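Local structure of putative lipoprotein (Parabacteroides distasonis, 4FVS) at residues C4-P9 against Q45-D50; N26-M31 against S84-V89; E122-I127 against D138-D143. The protein is of unknown function but, as a putative exported lipoprotein related to the LolA/LolB carriers, probably binds lipid or another hydrophobic ligand. All coordinates share one frame; numbering follows the deposited sequence.

Contact 1 of 3, residues C4-P9 against Q45-D50; sequences CTFFFP and QEVEAD
F6 reaches from the N-terminal loop to two residues of strand 44-54. Q45 NE2 sits over one face of the F6 ring, 3.6 Å above its plane and displaced toward the rim, with the amide plane upright on the ring, 90° from it. That amide nitrogen is also hydrogen-bonded to Q10, which helps to fix it above the ring. At the far end of the same ring, CE2 and CZ meet a methyl of V47, F6 CZ lying 3.6 Å from V47 CG2. The disulfide C4-C70 ties the irregular segment 4-9 to strand 60-71, and F6, F8 and P9 pack on strand 44-54 of the antiparallel sheet of this DUF3108-like protein, a family of the LolA/LolB clan. An inverse gamma turn centred on F7 separates the two rings. Beyond it F8 again points toward the strand, its CG anti to the backbone N (chi1 -162°), and here contact is made at the ring edge: F8 CE2 lies 3.8 Å from A49 CB, and F8 CD2 lies 4.1 Å from V47 CG1. W16 meets the F8 ring edge-to-face. P9 takes part through its carbonyl, P9 O sitting 3.5 Å from V47 CG1.

Contact 2 of 3, residues N26-M31 against S84-V89; sequences NLQSVM and SYPGVV
S84 meets the selenium of M31, the modelled selenomethionine, through both backbone and side chain: its O lies 3.4 Å from M31 SE, and its CB 3.8 Å from the same atom. The M31 chain runs out from the strand and bends at its last torsion (chi3 -70°), which also brings the terminal CE to 3.8 Å from S84 O. No hydrogen bond crosses the contact; the hydroxyl of S84 is engaged instead by E81 O and by Y53 OH. Y85 occupies the N-cap position of the short helix 86-89, and its carbonyl O accepts two backbone bonds, from V88 N and V89 N. P86 opens the helix and turns its ring toward the strand. There it crosses the Q28 side chain at about a right angle, P86 CG lying 3.7 Å from Q28 CB, and P86 CB is equally near that carbon. The next carbon along, Q28 CG, is 3.9 Å from P86 CB. At the end of the segment V89 directs CG1, anti to its backbone N (chi1 176°), onto S29, 3.9 Å from S29 CB. Q28 and S29 form a classic beta bulge opposite G20, and across this bulge the strand gives two successive side chains to the helix. The single short helix thus packs against the start of strand 27-41, with P86 also touching S207 of strand 205-214, V89 touching Y53 of strand 44-54, and Y85 reaching Y166 and I168 of strand 157-171.

Contact 3 of 3, residues E122-I127 against D138-D143; sequences EASVKI and DMAIKD
K126 and D138 project from the same face of a beta hairpin and run alongside each other in the same direction. K126 CG is anti to the backbone N, but the chain then bends at chi3 (-65°) and chi4, which curls the ammonium back to D138. K126 NZ is 2.7 Å from D138 OD1, a hydrogen-bonded salt bridge in which the nitrogen approaches from above the carboxylate plane. Replacing K126 by an alanine is likely to leave the D138 carboxylate without its close ammonium partner, the distant, weak ion pair with R171 being a poor substitute.

Strands 123-127 and 138-143 run antiparallel, their directions 170° apart. A123 with I141 and V125 with M139 are the hydrogen-bonded pairs, while S124 with A140 and K126 with D138 are non-hydrogen-bonded. Two of the four backbone bonds differ clearly in shape: A123 N to I141 O is nearly straight, at 2.9 Å, whereas V125 N to M139 O, at 3.0 Å, is bent to 138° at the hydrogen although it points almost down the acceptor carbonyl.

The opposite face of the hairpin is apolar. A123 CB rests against I141 CD1 at 3.9 Å, and V125 CG2 is 4.2 Å from M139 CB. I127 crosses the selenomethionine M139 obliquely, its CG2 3.9 Å from the selenium. At the open end of the hairpin, E122 extends across the neighbouring strand until OE2 lies 3.4 Å from K142 CB, a contact with the aliphatic base of that lysine.

The chemistry is therefore two-sided: the charged pair occupies the more exposed face, where solvent would be expected to weaken its attraction, while A123, V125, M139 and I141 are buried on the other.

Contact 2 and contact 3 touch directly: V88 of the short helix packs against the hairpin, V88 CG2 lying 3.8 Å from M139 CE and V88 CG1 3.9 Å from I127 CD1. The helix is therefore held between strand 27-41 and the apolar face of the hairpin, although the centres of the two contacts are about 19 Å apart. Contact 1 stands apart, its nearest atoms about 8 Å from contact 2 and about 15 Å from contact 3. Neighbouring antiparallel strands 27-41 and 44-54 connect it with contact 2, on the opposite side of the chain's centre. A lipid-binding role would be consistent with the LolA/LolB relationship, but these contacts do not locate a site.

Contact 1 of 3, residues C4-P9 against Q45-D50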
loop_
_atom_site.group_PDB
_atom_site.type_symbol
_atom_site.label_atom_id
_atom_site.label_comp_id
_atom_site.label_asym_id
_atom_site.label_seq_id
_atom_site.Cartn_x
_atom_site.Cartn_y
_atom_site.Cartn_z
ATOM N N CYS A 4 -20.569 -2.514 0.336
ATOM C CA CYS A 4 -19.195 -2.250 -0.092
ATOM C C CYS A 4 -18.247 -2.566 1.064
ATOM O O CYS A 4 -18.298 -1.900 2.105
ATOM C CB CYS A 4 -19.029 -0.809 -0.585
ATOM S SG CYS A 4 -17.414 -0.448 -1.348
ATOM N N THR A 5 -17.406 -3.616 0.889
ATOM C CA THR A 5 -16.374 -4.032 1.843
ATOM C C THR A 5 -15.228 -3.020 1.758
ATOM O O THR A 5 -14.721 -2.745 0.664
ATOM C CB THR A 5 -15.921 -5.462 1.569
ATOM O OG1 THR A 5 -17.061 -6.303 1.450
ATOM C CG2 THR A 5 -15.004 -6.000 2.639
ATOM N N PHE A 6 -14.868 -2.429 2.910
ATOM C CA PHE A 6 -13.851 -1.401 3.028
ATOM C C PHE A 6 -12.520 -2.038 3.440
ATOM O O PHE A 6 -12.382 -2.500 4.572
ATOM C CB PHE A 6 -14.322 -0.349 4.043
ATOM C CG PHE A 6 -13.831 1.049 3.783
ATOM C CD1 PHE A 6 -14.521 1.894 2.933
ATOM C CD2 PHE A 6 -12.698 1.538 4.427
ATOM C CE1 PHE A 6 -14.072 3.194 2.708
ATOM C CE2 PHE A 6 -12.251 2.839 4.198
ATOM C CZ PHE A 6 -12.939 3.655 3.341
ATOM N N PHE A 7 -11.542 -2.080 2.517
ATOM C CA PHE A 7 -10.243 -2.684 2.798
ATOM C C PHE A 7 -9.269 -1.634 3.368
ATOM O O PHE A 7 -8.199 -1.393 2.805
ATOM C CB PHE A 7 -9.678 -3.366 1.545
ATOM C CG PHE A 7 -10.531 -4.528 1.104
ATOM C CD1 PHE A 7 -10.536 -5.718 1.821
ATOM C CD2 PHE A 7 -11.355 -4.422 -0.010
ATOM C CE1 PHE A 7 -11.331 -6.785 1.423
ATOM C CE2 PHE A 7 -12.155 -5.491 -0.402
ATOM C CZ PHE A 7 -12.133 -6.670 0.318
ATOM N N PHE A 8 -9.646 -1.029 4.504
ATOM C CA PHE A 8 -8.878 -0.011 5.207
ATOM C C PHE A 8 -9.568 0.324 6.518
ATOM O O PHE A 8 -10.791 0.220 6.546
ATOM C CB PHE A 8 -8.762 1.234 4.318
ATOM C CG PHE A 8 -7.669 2.219 4.664
ATOM C CD1 PHE A 8 -6.334 1.928 4.395
ATOM C CD2 PHE A 8 -7.979 3.461 5.201
ATOM C CE1 PHE A 8 -5.330 2.837 4.705
ATOM C CE2 PHE A 8 -6.973 4.379 5.491
ATOM C CZ PHE A 8 -5.655 4.063 5.233
ATOM N N PRO A 9 -8.865 0.740 7.613
ATOM C CA PRO A 9 -9.579 1.094 8.853
ATOM C C PRO A 9 -10.582 2.214 8.595
ATOM O O PRO A 9 -10.306 3.107 7.792
ATOM C CB PRO A 9 -8.452 1.525 9.790
ATOM C CG PRO A 9 -7.276 0.828 9.286
ATOM C CD PRO A 9 -7.410 0.897 7.802
ATOM N N GLN A 45 -18.604 5.330 1.546
ATOM C CA GLN A 45 -17.838 5.941 2.632
ATOM C C GLN A 45 -16.515 6.506 2.150
ATOM O O GLN A 45 -15.934 5.963 1.222
ATOM C CB GLN A 45 -17.568 4.882 3.708
ATOM C CG GLN A 45 -17.265 5.450 5.086
ATOM C CD GLN A 45 -17.099 4.367 6.111
ATOM O OE1 GLN A 45 -17.663 4.437 7.213
ATOM N NE2 GLN A 45 -16.329 3.337 5.772
ATOM N N GLU A 46 -16.021 7.569 2.800
ATOM C CA GLU A 46 -14.716 8.168 2.515
ATOM C C GLU A 46 -13.934 8.263 3.826
ATOM O O GLU A 46 -14.506 8.637 4.848
ATOM C CB GLU A 46 -14.859 9.536 1.831
ATOM C CG GLU A 46 -13.577 10.020 1.169
ATOM C CD GLU A 46 -13.710 11.054 0.059
ATOM O OE1 GLU A 46 -14.823 11.595 -0.140
ATOM O OE2 GLU A 46 -12.691 11.314 -0.623
ATOM N N VAL A 47 -12.663 7.851 3.822
ATOM C CA VAL A 47 -11.814 7.861 5.022
ATOM C C VAL A 47 -10.501 8.579 4.706
ATOM O O VAL A 47 -9.898 8.330 3.660
ATOM C CB VAL A 47 -11.562 6.426 5.575
ATOM C CG1 VAL A 47 -10.442 6.398 6.613
ATOM C CG2 VAL A 47 -12.831 5.834 6.167
ATOM N N GLU A 48 -10.070 9.473 5.608
ATOM C CA GLU A 48 -8.804 10.177 5.487
ATOM C C GLU A 48 -7.930 9.819 6.707
ATOM O O GLU A 48 -8.337 10.039 7.845
ATOM C CB GLU A 48 -9.002 11.704 5.338
ATOM C CG GLU A 48 -7.707 12.411 4.966
ATOM C CD GLU A 48 -7.693 13.869 4.580
ATOM O OE1 GLU A 48 -8.008 14.110 3.398
ATOM O OE2 GLU A 48 -7.051 14.672 5.297
ATOM N N ALA A 49 -6.752 9.254 6.462
ATOM C CA ALA A 49 -5.823 8.871 7.515
ATOM C C ALA A 49 -4.478 9.577 7.381
ATOM O O ALA A 49 -4.042 9.851 6.263
ATOM C CB ALA A 49 -5.610 7.374 7.486
ATOM N N ASP A 50 -3.836 9.884 8.528
ATOM C CA ASP A 50 -2.497 10.470 8.597
ATOM C C ASP A 50 -1.479 9.376 8.741
ATOM O O ASP A 50 -1.779 8.340 9.338
ATOM C CB ASP A 50 -2.349 11.474 9.753
ATOM C CG ASP A 50 -2.961 12.815 9.461
ATOM O OD1 ASP A 50 -2.459 13.507 8.553
ATOM O OD2 ASP A 50 -3.917 13.199 10.173
#

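Contact 2 of 3, residues N26-M31 against S84-V89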
loop_
_atom_site.group_PDB
_atom_site.type_symbol
_atom_site.label_atom_id
_atom_site.label_comp_id
_atom_site.label_asym_id
_atom_site.label_seq_id
_atom_site.Cartn_x
_atom_site.Cartn_y
_atom_site.Cartn_z
ATOM N N ASN A 26 15.814 -7.576 9.192
ATOM C CA ASN A 26 16.205 -6.378 9.931
ATOM C C ASN A 26 15.251 -5.241 9.672
ATOM O O ASN A 26 14.932 -4.954 8.509
ATOM C CB ASN A 26 17.615 -5.920 9.559
ATOM C CG ASN A 26 18.683 -6.909 9.790
ATOM O OD1 ASN A 26 19.427 -7.245 8.860
ATOM N ND2 ASN A 26 18.774 -7.377 11.032
ATOM N N LEU A 27 14.854 -4.541 10.747
ATOM C CA LEU A 27 13.938 -3.410 10.671
ATOM C C LEU A 27 14.564 -2.300 9.858
ATOM O O LEU A 27 15.721 -1.935 10.071
ATOM C CB LEU A 27 13.549 -2.924 12.075
ATOM C CG LEU A 27 12.521 -1.801 12.145
ATOM C CD1 LEU A 27 11.147 -2.240 11.635
ATOM C CD2 LEU A 27 12.413 -1.274 13.532
ATOM N N GLN A 28 13.801 -1.808 8.893
ATOM C CA GLN A 28 14.196 -0.743 7.981
ATOM C C GLN A 28 13.374 0.533 8.228
ATOM O O GLN A 28 13.928 1.638 8.181
ATOM C CB GLN A 28 14.021 -1.206 6.508
ATOM C CG GLN A 28 14.918 -2.376 6.071
ATOM C CD GLN A 28 16.348 -1.957 5.853
ATOM O OE1 GLN A 28 17.253 -2.282 6.642
ATOM N NE2 GLN A 28 16.570 -1.213 4.777
ATOM N N SER A 29 12.049 0.374 8.454
ATOM C CA SER A 29 11.125 1.482 8.632
ATOM C C SER A 29 9.933 1.118 9.510
ATOM O O SER A 29 9.463 -0.017 9.524
ATOM C CB SER A 29 10.617 1.966 7.267
ATOM O OG SER A 29 9.949 0.968 6.498
ATOM N N VAL A 30 9.435 2.119 10.225
ATOM C CA VAL A 30 8.231 2.044 11.058
ATOM C C VAL A 30 7.170 2.942 10.391
ATOM O O VAL A 30 7.451 4.104 10.076
ATOM C CB VAL A 30 8.499 2.419 12.529
ATOM C CG1 VAL A 30 7.233 2.282 13.370
ATOM C CG2 VAL A 30 9.629 1.567 13.103
HETATM N N MSE A 31 5.985 2.388 10.117
HETATM C CA MSE A 31 4.923 3.129 9.450
HETATM C C MSE A 31 3.722 3.222 10.370
HETATM O O MSE A 31 3.034 2.210 10.591
HETATM C CB MSE A 31 4.589 2.468 8.128
HETATM C CG MSE A 31 5.799 2.443 7.199
HETATM SE SE MSE A 31 5.669 1.326 5.656
HETATM C CE MSE A 31 5.737 -0.450 6.595
ATOM N N SER A 84 4.604 1.500 0.255
ATOM C CA SER A 84 4.861 1.482 1.707
ATOM C C SER A 84 5.880 0.399 2.060
ATOM O O SER A 84 5.541 -0.547 2.801
ATOM C CB SER A 84 3.567 1.203 2.477
ATOM O OG SER A 84 2.524 2.116 2.195
ATOM N N TYR A 85 7.091 0.456 1.466
ATOM C CA TYR A 85 8.052 -0.606 1.742
ATOM C C TYR A 85 9.447 -0.050 1.726
ATOM O O TYR A 85 9.668 0.959 1.053
ATOM C CB TYR A 85 7.905 -1.797 0.776
ATOM C CG TYR A 85 8.041 -1.482 -0.700
ATOM C CD1 TYR A 85 9.295 -1.458 -1.315
ATOM C CD2 TYR A 85 6.916 -1.355 -1.511
ATOM C CE1 TYR A 85 9.429 -1.233 -2.678
ATOM C CE2 TYR A 85 7.037 -1.165 -2.889
ATOM C CZ TYR A 85 8.297 -1.109 -3.466
ATOM O OH TYR A 85 8.448 -0.938 -4.817
ATOM N N PRO A 86 10.384 -0.731 2.448
ATOM C CA PRO A 86 11.769 -0.235 2.573
ATOM C C PRO A 86 12.451 0.239 1.270
ATOM O O PRO A 86 13.060 1.287 1.309
ATOM C CB PRO A 86 12.498 -1.450 3.136
ATOM C CG PRO A 86 11.487 -2.123 3.970
ATOM C CD PRO A 86 10.180 -1.934 3.295
ATOM N N GLY A 87 12.351 -0.489 0.158
ATOM C CA GLY A 87 12.951 -0.077 -1.120
ATOM C C GLY A 87 12.651 1.346 -1.591
ATOM O O GLY A 87 13.532 2.031 -2.138
ATOM N N VAL A 88 11.385 1.798 -1.390
ATOM C CA VAL A 88 10.887 3.145 -1.716
ATOM C C VAL A 88 11.155 4.118 -0.497
ATOM O O VAL A 88 11.778 5.173 -0.674
ATOM C CB VAL A 88 9.362 3.104 -2.103
ATOM C CG1 VAL A 88 8.750 4.493 -2.201
ATOM C CG2 VAL A 88 9.115 2.344 -3.386
ATOM N N VAL A 89 10.663 3.740 0.716
ATOM C CA VAL A 89 10.677 4.532 1.972
ATOM C C VAL A 89 12.135 4.935 2.413
ATOM O O VAL A 89 12.295 6.024 2.980
ATOM C CB VAL A 89 9.907 3.822 3.130
ATOM C CG1 VAL A 89 10.007 4.597 4.436
ATOM C CG2 VAL A 89 8.435 3.623 2.762
#

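Contact 3 of 3, residues E122-I127 against D138-D143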
loop_
_atom_site.group_PDB
_atom_site.type_symbol
_atom_site.label_atom_id
_atom_site.label_comp_id
_atom_site.label_asym_id
_atom_site.label_seq_id
_atom_site.Cartn_x
_atom_site.Cartn_y
_atom_site.Cartn_z
ATOM N N GLU A 122 -4.494 0.163 -13.101
ATOM C CA GLU A 122 -3.040 0.280 -13.068
ATOM C C GLU A 122 -2.643 1.590 -12.419
ATOM O O GLU A 122 -3.408 2.565 -12.428
ATOM C CB GLU A 122 -2.423 0.198 -14.460
ATOM C CG GLU A 122 -2.418 -1.207 -15.011
ATOM C CD GLU A 122 -1.732 -1.364 -16.351
ATOM O OE1 GLU A 122 -1.454 -0.339 -17.024
ATOM O OE2 GLU A 122 -1.473 -2.533 -16.721
ATOM N N ALA A 123 -1.407 1.655 -11.976
ATOM C CA ALA A 123 -0.854 2.861 -11.396
ATOM C C ALA A 123 0.457 3.215 -12.074
ATOM O O ALA A 123 1.268 2.345 -12.372
ATOM C CB ALA A 123 -0.639 2.657 -9.902
ATOM N N SER A 124 0.646 4.477 -12.361
ATOM C CA SER A 124 1.910 4.994 -12.861
ATOM C C SER A 124 2.050 6.353 -12.243
ATOM O O SER A 124 1.478 7.354 -12.706
ATOM C CB SER A 124 2.025 4.992 -14.382
ATOM O OG SER A 124 3.302 5.461 -14.800
ATOM N N VAL A 125 2.700 6.331 -11.083
ATOM C CA VAL A 125 2.892 7.508 -10.273
ATOM C C VAL A 125 4.265 8.127 -10.555
ATOM O O VAL A 125 5.031 7.645 -11.388
ATOM C CB VAL A 125 2.709 7.167 -8.773
ATOM C CG1 VAL A 125 1.315 6.604 -8.520
ATOM C CG2 VAL A 125 3.805 6.235 -8.245
ATOM N N LYS A 126 4.537 9.231 -9.883
ATOM C CA LYS A 126 5.822 9.864 -9.938
ATOM C C LYS A 126 6.251 10.211 -8.519
ATOM O O LYS A 126 5.506 10.842 -7.759
ATOM C CB LYS A 126 5.814 11.070 -10.847
ATOM C CG LYS A 126 7.179 11.298 -11.456
ATOM C CD LYS A 126 7.220 12.452 -12.374
ATOM C CE LYS A 126 6.355 12.241 -13.587
ATOM N NZ LYS A 126 6.927 11.370 -14.639
ATOM N N ILE A 127 7.411 9.714 -8.132
ATOM C CA ILE A 127 7.962 10.044 -6.823
ATOM C C ILE A 127 8.987 11.168 -7.085
ATOM O O ILE A 127 9.815 11.047 -7.988
ATOM C CB ILE A 127 8.499 8.803 -6.091
ATOM C CG1 ILE A 127 9.135 9.163 -4.763
ATOM C CG2 ILE A 127 9.417 7.941 -6.960
ATOM C CD1 ILE A 127 9.180 7.975 -3.799
ATOM N N ASP A 138 9.818 7.630 -12.096
ATOM C CA ASP A 138 8.567 7.027 -12.541
ATOM C C ASP A 138 8.440 5.659 -11.942
ATOM O O ASP A 138 9.423 4.918 -11.939
ATOM C CB ASP A 138 8.520 6.908 -14.072
ATOM C CG ASP A 138 8.119 8.136 -14.820
ATOM O OD1 ASP A 138 7.013 8.663 -14.542
ATOM O OD2 ASP A 138 8.834 8.492 -15.780
HETATM N N MSE A 139 7.252 5.295 -11.462
HETATM C CA MSE A 139 7.033 3.946 -10.964
HETATM C C MSE A 139 5.731 3.446 -11.502
HETATM O O MSE A 139 4.691 4.067 -11.266
HETATM C CB MSE A 139 7.078 3.879 -9.441
HETATM C CG MSE A 139 8.329 4.536 -8.878
HETATM SE SE MSE A 139 8.605 4.167 -7.059
HETATM C CE MSE A 139 9.105 2.341 -7.194
ATOM N N ALA A 140 5.796 2.372 -12.301
ATOM C CA ALA A 140 4.629 1.773 -12.923
ATOM C C ALA A 140 4.236 0.477 -12.220
ATOM O O ALA A 140 5.024 -0.461 -12.159
ATOM C CB ALA A 140 4.897 1.519 -14.393
ATOM N N ILE A 141 3.040 0.461 -11.626
ATOM C CA ILE A 141 2.449 -0.704 -10.967
ATOM C C ILE A 141 1.416 -1.236 -11.952
ATOM O O ILE A 141 0.398 -0.590 -12.189
ATOM C CB ILE A 141 1.876 -0.376 -9.553
ATOM C CG1 ILE A 141 2.941 0.295 -8.651
ATOM C CG2 ILE A 141 1.292 -1.630 -8.876
ATOM C CD1 ILE A 141 2.325 1.391 -7.726
ATOM N N LYS A 142 1.709 -2.381 -12.567
ATOM C CA LYS A 142 0.874 -2.932 -13.630
ATOM C C LYS A 142 0.726 -4.449 -13.487
ATOM O O LYS A 142 1.299 -5.038 -12.580
ATOM C CB LYS A 142 1.506 -2.570 -15.009
ATOM C CG LYS A 142 2.984 -2.963 -15.131
ATOM C CD LYS A 142 3.689 -2.253 -16.253
ATOM C CE LYS A 142 5.179 -2.529 -16.188
ATOM N NZ LYS A 142 5.950 -1.678 -17.129
ATOM N N ASP A 143 -0.050 -5.075 -14.398
ATOM C CA ASP A 143 -0.300 -6.517 -14.471
ATOM C C ASP A 143 -0.717 -7.072 -13.105
ATOM O O ASP A 143 -0.225 -8.118 -12.678
ATOM C CB ASP A 143 0.943 -7.227 -15.012
ATOM C CG ASP A 143 1.525 -6.639 -16.293
ATOM O OD1 ASP A 143 0.769 -6.510 -17.290
ATOM O OD2 ASP A 143 2.746 -6.372 -16.321
#